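Local coordinates for protein chitooligosaccharide oxidase (Gibberella zeae, PDB 6Y0R) that oxidises the C1 hydroxyl of chitooligosaccharides to the lactone, using bicovalently bound FAD and reducing molecular oxygen to hydrogen peroxide, at residues 88-93 / 109-114; 94-99 / 445-450. One frame throughout, in Å; residues are numbered along the deposited sequence.

Interaction 1 (88-93 / 109-114); sequences SAKSGG and MIELDR. With FAD (flavin-adenine dinucleotide), chain B.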
loop_
_atom_site.group_PDB
_atom_site.type_symbol
_atom_site.label_atom_id
_atom_site.label_comp_id
_atom_site.label_asym_id
_atom_site.label_seq_id
_atom_site.Cartn_x
_atom_site.Cartn_y
_atom_site.Cartn_z
ATOM N N SER A 88 7.473 6.518 -15.618
ATOM C CA SER A 88 6.992 6.163 -14.261
ATOM C C SER A 88 6.185 7.338 -13.731
ATOM O O SER A 88 6.691 8.491 -13.799
ATOM C CB SER A 88 8.137 5.855 -13.356
ATOM O OG SER A 88 8.828 4.683 -13.781
ATOM N N ALA A 89 4.997 7.059 -13.239
ATOM C CA ALA A 89 4.170 8.072 -12.556
ATOM C C ALA A 89 4.504 8.022 -11.060
ATOM O O ALA A 89 4.612 6.909 -10.503
ATOM C CB ALA A 89 2.716 7.857 -12.782
ATOM N N LYS A 90 4.579 9.194 -10.434
ATOM C CA LYS A 90 4.793 9.322 -8.967
ATOM C C LYS A 90 3.618 10.157 -8.436
ATOM O O LYS A 90 3.494 11.341 -8.837
ATOM C CB LYS A 90 6.177 9.863 -8.620
ATOM C CG LYS A 90 6.503 9.904 -7.135
ATOM C CD LYS A 90 7.970 9.920 -6.824
ATOM C CE LYS A 90 8.378 10.882 -5.728
ATOM N NZ LYS A 90 8.241 12.320 -6.047
ATOM N N SER A 91 2.832 9.591 -7.529
ATOM C CA SER A 91 1.681 10.280 -6.877
ATOM C C SER A 91 2.165 10.826 -5.515
ATOM O O SER A 91 2.645 11.978 -5.449
ATOM C CB SER A 91 0.479 9.424 -6.771
ATOM O OG SER A 91 -0.116 9.176 -8.034
ATOM N N GLY A 92 2.178 10.017 -4.457
ATOM C CA GLY A 92 2.623 10.465 -3.142
ATOM C C GLY A 92 4.080 10.150 -2.884
ATOM O O GLY A 92 4.628 10.643 -1.900
ATOM N N GLY A 93 4.724 9.335 -3.732
ATOM C CA GLY A 93 6.140 8.985 -3.562
ATOM C C GLY A 93 6.486 8.100 -2.387
ATOM O O GLY A 93 7.657 7.957 -2.111
ATOM N N MET A 109 9.985 10.745 -15.314
ATOM C CA MET A 109 9.082 10.677 -14.142
ATOM C C MET A 109 7.974 11.745 -14.254
ATOM O O MET A 109 8.263 12.953 -14.529
ATOM C CB MET A 109 9.834 10.791 -12.818
ATOM C CG MET A 109 8.929 10.526 -11.593
ATOM S SD MET A 109 9.883 10.476 -10.090
ATOM C CE MET A 109 10.218 12.236 -9.905
ATOM N N ILE A 110 6.746 11.310 -14.127
ATOM C CA ILE A 110 5.563 12.209 -14.197
ATOM C C ILE A 110 5.100 12.388 -12.756
ATOM O O ILE A 110 4.485 11.437 -12.186
ATOM C CB ILE A 110 4.504 11.702 -15.173
ATOM C CG1 ILE A 110 5.114 11.499 -16.583
ATOM C CG2 ILE A 110 3.322 12.655 -15.201
ATOM C CD1 ILE A 110 4.164 10.996 -17.612
ATOM N N GLU A 111 5.460 13.548 -12.195
ATOM C CA GLU A 111 5.082 13.959 -10.820
ATOM C C GLU A 111 3.613 14.374 -10.849
ATOM O O GLU A 111 3.251 15.286 -11.611
ATOM C CB GLU A 111 5.992 15.087 -10.343
ATOM C CG GLU A 111 5.563 15.665 -9.012
ATOM C CD GLU A 111 5.720 14.653 -7.877
ATOM O OE1 GLU A 111 6.847 14.086 -7.721
ATOM O OE2 GLU A 111 4.693 14.365 -7.227
ATOM N N LEU A 112 2.746 13.756 -10.055
ATOM C CA LEU A 112 1.281 14.038 -10.098
ATOM C C LEU A 112 0.796 14.827 -8.862
ATOM O O LEU A 112 -0.402 15.073 -8.797
ATOM C CB LEU A 112 0.473 12.742 -10.241
ATOM C CG LEU A 112 0.764 11.942 -11.510
ATOM C CD1 LEU A 112 0.134 10.568 -11.465
ATOM C CD2 LEU A 112 0.298 12.723 -12.740
ATOM N N ASP A 113 1.651 15.147 -7.912
ATOM C CA ASP A 113 1.173 15.688 -6.609
ATOM C C ASP A 113 0.691 17.149 -6.736
ATOM O O ASP A 113 0.149 17.629 -5.718
ATOM C CB ASP A 113 2.153 15.516 -5.450
ATOM C CG ASP A 113 3.424 16.342 -5.441
ATOM O OD1 ASP A 113 3.562 17.241 -6.325
ATOM O OD2 ASP A 113 4.303 16.064 -4.575
ATOM N N ARG A 114 0.770 17.793 -7.909
ATOM C CA ARG A 114 0.077 19.103 -8.109
ATOM C C ARG A 114 -1.414 18.883 -8.376
ATOM O O ARG A 114 -2.199 19.862 -8.360
ATOM C CB ARG A 114 0.708 19.899 -9.257
ATOM C CG ARG A 114 2.205 20.096 -9.197
ATOM C CD ARG A 114 2.761 20.676 -7.917
ATOM N NE ARG A 114 4.104 21.195 -8.096
ATOM C CZ ARG A 114 5.214 20.495 -7.921
ATOM N NH1 ARG A 114 6.383 21.060 -8.137
ATOM N NH2 ARG A 114 5.170 19.221 -7.536
HETATM P PA FAD B . 4.463 6.277 -5.388
HETATM O O1A FAD B . 5.864 5.993 -5.028
HETATM O O2A FAD B . 4.097 7.583 -5.971
HETATM O O5B FAD B . 3.902 5.152 -6.366
HETATM C C5B FAD B . 3.839 3.777 -5.987
HETATM C C4B FAD B . 3.735 2.916 -7.233
HETATM O O4B FAD B . 2.494 3.213 -7.923
HETATM C C3B FAD B . 4.819 3.103 -8.314
HETATM O O3B FAD B . 4.980 1.906 -9.087
HETATM C C2B FAD B . 4.218 4.194 -9.189
HETATM O O2B FAD B . 4.781 4.283 -10.500
HETATM C C1B FAD B . 2.770 3.783 -9.197
HETATM N N9A FAD B . 1.831 4.870 -9.426
HETATM C C8A FAD B . 1.577 5.911 -8.572
HETATM N N7A FAD B . 0.671 6.752 -9.053
HETATM C C5A FAD B . 0.329 6.224 -10.293
HETATM C C6A FAD B . -0.566 6.653 -11.291
HETATM N N6A FAD B . -1.323 7.741 -11.134
HETATM N N1A FAD B . -0.659 5.922 -12.438
HETATM C C2A FAD B . 0.143 4.845 -12.549
HETATM N N3A FAD B . 1.004 4.332 -11.665
HETATM C C4A FAD B . 1.060 5.075 -10.544
HETATM N N1 FAD B . 0.001 0.740 2.702
HETATM C C2 FAD B . -1.150 0.202 3.132
HETATM O O2 FAD B . -1.794 -0.635 2.401
HETATM N N3 FAD B . -1.660 0.579 4.342
HETATM C C4 FAD B . -1.046 1.494 5.181
HETATM O O4 FAD B . -1.568 1.806 6.265
HETATM C C4X FAD B . 0.165 2.085 4.747
HETATM N N5 FAD B . 0.753 3.014 5.504
HETATM C C5X FAD B . 1.853 3.662 4.986
HETATM C C6 FAD B . 2.456 4.708 5.736
HETATM C C7 FAD B . 3.576 5.369 5.260
HETATM C C7M FAD B . 4.232 6.465 6.077
HETATM C C8 FAD B . 4.106 5.031 3.947
HETATM C C8M FAD B . 5.251 5.785 3.300
HETATM C C9 FAD B . 3.519 3.961 3.240
HETATM C C9A FAD B . 2.408 3.271 3.742
HETATM N N10 FAD B . 1.808 2.237 3.002
HETATM C C10 FAD B . 0.636 1.626 3.464
HETATM C "C1'" FAD B . 2.362 1.778 1.724
HETATM C "C2'" FAD B . 1.711 2.503 0.544
HETATM O "O2'" FAD B . 0.405 1.982 0.290
HETATM C "C3'" FAD B . 2.594 2.309 -0.661
HETATM O "O3'" FAD B . 3.871 2.895 -0.318
HETATM C "C4'" FAD B . 1.968 2.974 -1.888
HETATM O "O4'" FAD B . 2.384 2.332 -3.107
HETATM C "C5'" FAD B . 2.347 4.427 -1.911
HETATM O "O5'" FAD B . 1.622 5.134 -2.935
HETATM P P FAD B . 2.212 6.524 -3.416
HETATM O O1P FAD B . 1.309 7.081 -4.452
HETATM O O2P FAD B . 2.571 7.400 -2.273
HETATM O O3P FAD B . 3.638 6.047 -4.023
HETATM O O HOH W 1 5.292 12.720 -5.141
#

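Interaction 2 (94-99 / 445-450); sequences HSYTSL and ANYPDS. With FAD (flavin-adenine dinucleotide), chain B.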
loop_
_atom_site.group_PDB
_atom_site.type_symbol
_atom_site.label_atom_id
_atom_site.label_comp_id
_atom_site.label_asym_id
_atom_site.label_seq_id
_atom_site.Cartn_x
_atom_site.Cartn_y
_atom_site.Cartn_z
ATOM N N HIS A 94 5.511 7.418 -1.771
ATOM C CA HIS A 94 5.766 6.563 -0.580
ATOM C C HIS A 94 6.295 5.175 -0.943
ATOM O O HIS A 94 6.623 4.455 -0.004
ATOM C CB HIS A 94 4.534 6.471 0.341
ATOM C CG HIS A 94 4.606 7.449 1.453
ATOM N ND1 HIS A 94 4.972 7.109 2.757
ATOM C CD2 HIS A 94 4.372 8.792 1.436
ATOM C CE1 HIS A 94 5.025 8.245 3.463
ATOM N NE2 HIS A 94 4.655 9.277 2.671
ATOM N N SER A 95 6.545 4.857 -2.221
ATOM C CA SER A 95 7.089 3.523 -2.559
ATOM C C SER A 95 8.281 3.183 -1.668
ATOM O O SER A 95 9.280 3.899 -1.679
ATOM C CB SER A 95 7.508 3.406 -3.980
ATOM O OG SER A 95 7.967 2.094 -4.248
ATOM N N TYR A 96 8.235 2.020 -1.048
ATOM C CA TYR A 96 9.348 1.563 -0.190
ATOM C C TYR A 96 10.631 1.328 -0.997
ATOM O O TYR A 96 11.732 1.290 -0.383
ATOM C CB TYR A 96 8.932 0.275 0.485
ATOM C CG TYR A 96 7.891 0.377 1.560
ATOM C CD1 TYR A 96 7.273 1.558 1.934
ATOM C CD2 TYR A 96 7.622 -0.753 2.308
ATOM C CE1 TYR A 96 6.387 1.619 3.004
ATOM C CE2 TYR A 96 6.719 -0.714 3.349
ATOM C CZ TYR A 96 6.133 0.471 3.727
ATOM O OH TYR A 96 5.228 0.528 4.782
ATOM N N THR A 97 10.501 1.134 -2.307
ATOM C CA THR A 97 11.649 0.820 -3.197
ATOM C C THR A 97 11.739 1.865 -4.317
ATOM O O THR A 97 12.489 1.611 -5.339
ATOM C CB THR A 97 11.566 -0.642 -3.636
ATOM O OG1 THR A 97 10.373 -0.814 -4.400
ATOM C CG2 THR A 97 11.670 -1.596 -2.465
ATOM N N SER A 98 11.054 3.012 -4.170
ATOM C CA SER A 98 11.218 4.189 -5.063
ATOM C C SER A 98 10.741 3.840 -6.469
ATOM O O SER A 98 11.319 4.349 -7.481
ATOM C CB SER A 98 12.651 4.697 -5.053
ATOM O OG SER A 98 13.115 4.879 -3.712
ATOM N N LEU A 99 9.702 2.999 -6.569
ATOM C CA LEU A 99 9.166 2.586 -7.895
ATOM C C LEU A 99 8.468 3.735 -8.621
ATOM O O LEU A 99 8.288 3.603 -9.858
ATOM C CB LEU A 99 8.307 1.331 -7.776
ATOM C CG LEU A 99 9.037 0.106 -7.189
ATOM C CD1 LEU A 99 8.164 -1.125 -7.185
ATOM C CD2 LEU A 99 10.324 -0.189 -7.922
ATOM N N ALA A 445 2.454 -5.884 -3.037
ATOM C CA ALA A 445 3.115 -4.881 -3.896
ATOM C C ALA A 445 3.158 -3.523 -3.202
ATOM O O ALA A 445 4.046 -2.728 -3.556
ATOM C CB ALA A 445 2.414 -4.786 -5.226
ATOM N N ASN A 446 2.290 -3.237 -2.218
ATOM C CA ASN A 446 2.383 -1.948 -1.471
ATOM C C ASN A 446 3.505 -1.995 -0.428
ATOM O O ASN A 446 3.862 -0.937 0.083
ATOM C CB ASN A 446 1.073 -1.439 -0.851
ATOM C CG ASN A 446 0.283 -0.548 -1.789
ATOM O OD1 ASN A 446 0.836 0.017 -2.741
ATOM N ND2 ASN A 446 -1.032 -0.589 -1.617
ATOM N N TYR A 447 4.044 -3.181 -0.130
ATOM C CA TYR A 447 5.196 -3.350 0.789
ATOM C C TYR A 447 6.274 -4.102 0.035
ATOM O O TYR A 447 6.649 -5.217 0.409
ATOM C CB TYR A 447 4.826 -4.138 2.044
ATOM C CG TYR A 447 3.773 -3.530 2.934
ATOM C CD1 TYR A 447 3.576 -2.165 3.003
ATOM C CD2 TYR A 447 3.028 -4.335 3.772
ATOM C CE1 TYR A 447 2.618 -1.620 3.844
ATOM C CE2 TYR A 447 2.062 -3.800 4.612
ATOM C CZ TYR A 447 1.853 -2.438 4.640
ATOM O OH TYR A 447 0.922 -1.818 5.451
ATOM N N PRO A 448 6.769 -3.524 -1.061
ATOM C CA PRO A 448 7.627 -4.257 -1.988
ATOM C C PRO A 448 8.996 -4.561 -1.378
ATOM O O PRO A 448 9.487 -3.771 -0.593
ATOM C CB PRO A 448 7.782 -3.342 -3.185
ATOM C CG PRO A 448 7.626 -1.960 -2.601
ATOM C CD PRO A 448 6.609 -2.116 -1.477
ATOM N N ASP A 449 9.545 -5.697 -1.760
ATOM C CA ASP A 449 10.859 -6.206 -1.289
ATOM C C ASP A 449 11.872 -6.042 -2.429
ATOM O O ASP A 449 11.828 -6.797 -3.389
ATOM C CB ASP A 449 10.733 -7.674 -0.892
ATOM C CG ASP A 449 11.948 -8.249 -0.207
ATOM O OD1 ASP A 449 13.060 -7.689 -0.431
ATOM O OD2 ASP A 449 11.781 -9.232 0.564
ATOM N N SER A 450 12.815 -5.122 -2.248
ATOM C CA SER A 450 13.836 -4.831 -3.287
ATOM C C SER A 450 14.752 -6.018 -3.550
ATOM O O SER A 450 15.377 -5.964 -4.621
ATOM C CB SER A 450 14.652 -3.650 -2.924
ATOM O OG SER A 450 15.245 -3.813 -1.675
HETATM P PA FAD B . 4.463 6.277 -5.388
HETATM O O1A FAD B . 5.864 5.993 -5.028
HETATM O O2A FAD B . 4.097 7.583 -5.971
HETATM O O5B FAD B . 3.902 5.152 -6.366
HETATM C C5B FAD B . 3.839 3.777 -5.987
HETATM C C4B FAD B . 3.735 2.916 -7.233
HETATM O O4B FAD B . 2.494 3.213 -7.923
HETATM C C3B FAD B . 4.819 3.103 -8.314
HETATM O O3B FAD B . 4.980 1.906 -9.087
HETATM C C2B FAD B . 4.218 4.194 -9.189
HETATM O O2B FAD B . 4.781 4.283 -10.500
HETATM C C1B FAD B . 2.770 3.783 -9.197
HETATM N N9A FAD B . 1.831 4.870 -9.426
HETATM C C8A FAD B . 1.577 5.911 -8.572
HETATM N N7A FAD B . 0.671 6.752 -9.053
HETATM C C5A FAD B . 0.329 6.224 -10.293
HETATM C C6A FAD B . -0.566 6.653 -11.291
HETATM N N6A FAD B . -1.323 7.741 -11.134
HETATM N N1A FAD B . -0.659 5.922 -12.438
HETATM C C2A FAD B . 0.143 4.845 -12.549
HETATM N N3A FAD B . 1.004 4.332 -11.665
HETATM C C4A FAD B . 1.060 5.075 -10.544
HETATM N N1 FAD B . 0.001 0.740 2.702
HETATM C C2 FAD B . -1.150 0.202 3.132
HETATM O O2 FAD B . -1.794 -0.635 2.401
HETATM N N3 FAD B . -1.660 0.579 4.342
HETATM C C4 FAD B . -1.046 1.494 5.181
HETATM O O4 FAD B . -1.568 1.806 6.265
HETATM C C4X FAD B . 0.165 2.085 4.747
HETATM N N5 FAD B . 0.753 3.014 5.504
HETATM C C5X FAD B . 1.853 3.662 4.986
HETATM C C6 FAD B . 2.456 4.708 5.736
HETATM C C7 FAD B . 3.576 5.369 5.260
HETATM C C7M FAD B . 4.232 6.465 6.077
HETATM C C8 FAD B . 4.106 5.031 3.947
HETATM C C8M FAD B . 5.251 5.785 3.300
HETATM C C9 FAD B . 3.519 3.961 3.240
HETATM C C9A FAD B . 2.408 3.271 3.742
HETATM N N10 FAD B . 1.808 2.237 3.002
HETATM C C10 FAD B . 0.636 1.626 3.464
HETATM C "C1'" FAD B . 2.362 1.778 1.724
HETATM C "C2'" FAD B . 1.711 2.503 0.544
HETATM O "O2'" FAD B . 0.405 1.982 0.290
HETATM C "C3'" FAD B . 2.594 2.309 -0.661
HETATM O "O3'" FAD B . 3.871 2.895 -0.318
HETATM C "C4'" FAD B . 1.968 2.974 -1.888
HETATM O "O4'" FAD B . 2.384 2.332 -3.107
HETATM C "C5'" FAD B . 2.347 4.427 -1.911
HETATM O "O5'" FAD B . 1.622 5.134 -2.935
HETATM P P FAD B . 2.212 6.524 -3.416
HETATM O O1P FAD B . 1.309 7.081 -4.452
HETATM O O2P FAD B . 2.571 7.400 -2.273
HETATM O O3P FAD B . 3.638 6.047 -4.023
HETATM O O HOH W 2 5.533 0.861 -1.120
#

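Interaction 1 (88-93 / 109-114)
The ammonium group of K90 is gripped from several directions: NZ makes a salt bridge to E111 OE1 at 2.8 Å, donates to a water and is hydrogen-bonded to the backbone oxygen of D49. OE1 meets it with the syn lone pair, on the side of the other carboxylate oxygen. That second oxygen, OE2, accepts a hydrogen bond from the same water and, through its anti lone pair, another from D113 N; the water also donates to S91 O, so it bridges both segments. K90 leaves the backbone with CG anti to N (chi1 -175°) and bends at chi3 and chi4, a course that lays CD against M109 SD at 3.8 Å before NZ turns to E111. The backbones run parallel, their short axes 4.6 Å apart and inclined by 24°. Bonds from I110 N to S88 O, K90 N to I110 O and L112 N to K90 O, each 2.8 Å, set the register. These neighbouring strands belong to the small mixed sheet of the PCMH-type FAD-binding domain, in which 87-90 is an edge strand, and the residues beyond its end, 91-93, meet the diphosphate and adenine. S91 OG donates to adenine N7A at 2.7 Å, while S91 N and G93 N both reach FAD O2A and G92 N reaches O1P, nearly straight at 170°. On the face of A89 and I110, A89 CB lies over the face of the adenine, 3.8 Å from FAD C5A, and 4.0 Å from L112 CD1, and V218 of strand 218-228 touches all three side chains.

Interaction 2 (94-99 / 445-450)
Y96 and Y447 both set CG anti to their own carbonyl carbon, with chi1 -71° and -62°, and with these torsions the two side chains lie side by side, pointing the same way. Their planes differ by 10°, yet the centroids are 5.5 Å apart, so the rings are slid past one another with little overlap; the close approach is Y96 CE2 to Y447 CD1, 3.5 Å. N446 O stands 4.2 Å above the Y96 ring plane, over its centre. On the same side of that plane, towards the CB end, P448 crosses Y96 at about a right angle and brings CD to 3.9 Å from Y96 CB. T97 slides past the same proline in the opposite direction: OG1 meets P448 CG at 3.5 Å, and CG2 touches S450 CB. No direct hydrogen bond joins the segments; one water does so, accepting from Y96 N, donating to N446 O and bonding FAD O3'. A type I turn from S95 to S98 shapes the first segment, and S95 OG accepts the N-H of L99, the residue just after the turn. Both segments line the flavin site. H94 ND1 is covalently joined to FAD C8M at 1.5 Å, the 8alpha-histidyl half of the bicovalent linkage, with the methyl carbon at the edge of the imidazole near its plane. From the other segment, N446 OD1 accepts FAD O4' at 2.8 Å. Loop 94-99 thus meets the berberine-like region beside the cofactor: Q406 of strand 403-411 binds Y96 OH, A341 of strand 338-346 touches the Y96 side chain, Y461 of helix 454-462 packs on P448, and helix 159-165 lies against A445 and N446.

How the interactions relate
Followed from the N terminus, the chain passes strands 38-39 and 63-65 and then enters strand 87-90, which interaction 1 pairs with strand 108-111, closing a short loop of 15 intervening residues, nearly all without helix or strand. Segment 94-99 lies within that loop, whereas its partner, 445-450, comes 345 residues later, so the two contacts cross along the sequence. Interaction 1 stays inside the FAD-binding domain; interaction 2 ties that domain to the berberine-like C-terminal region. Their centres are 15 Å apart, they touch lightly where S88 meets L99, and FAD spans both: its adenine end and diphosphate lie at 88-93, its diphosphate, ribityl chain and flavin at 94-99 and 445-450.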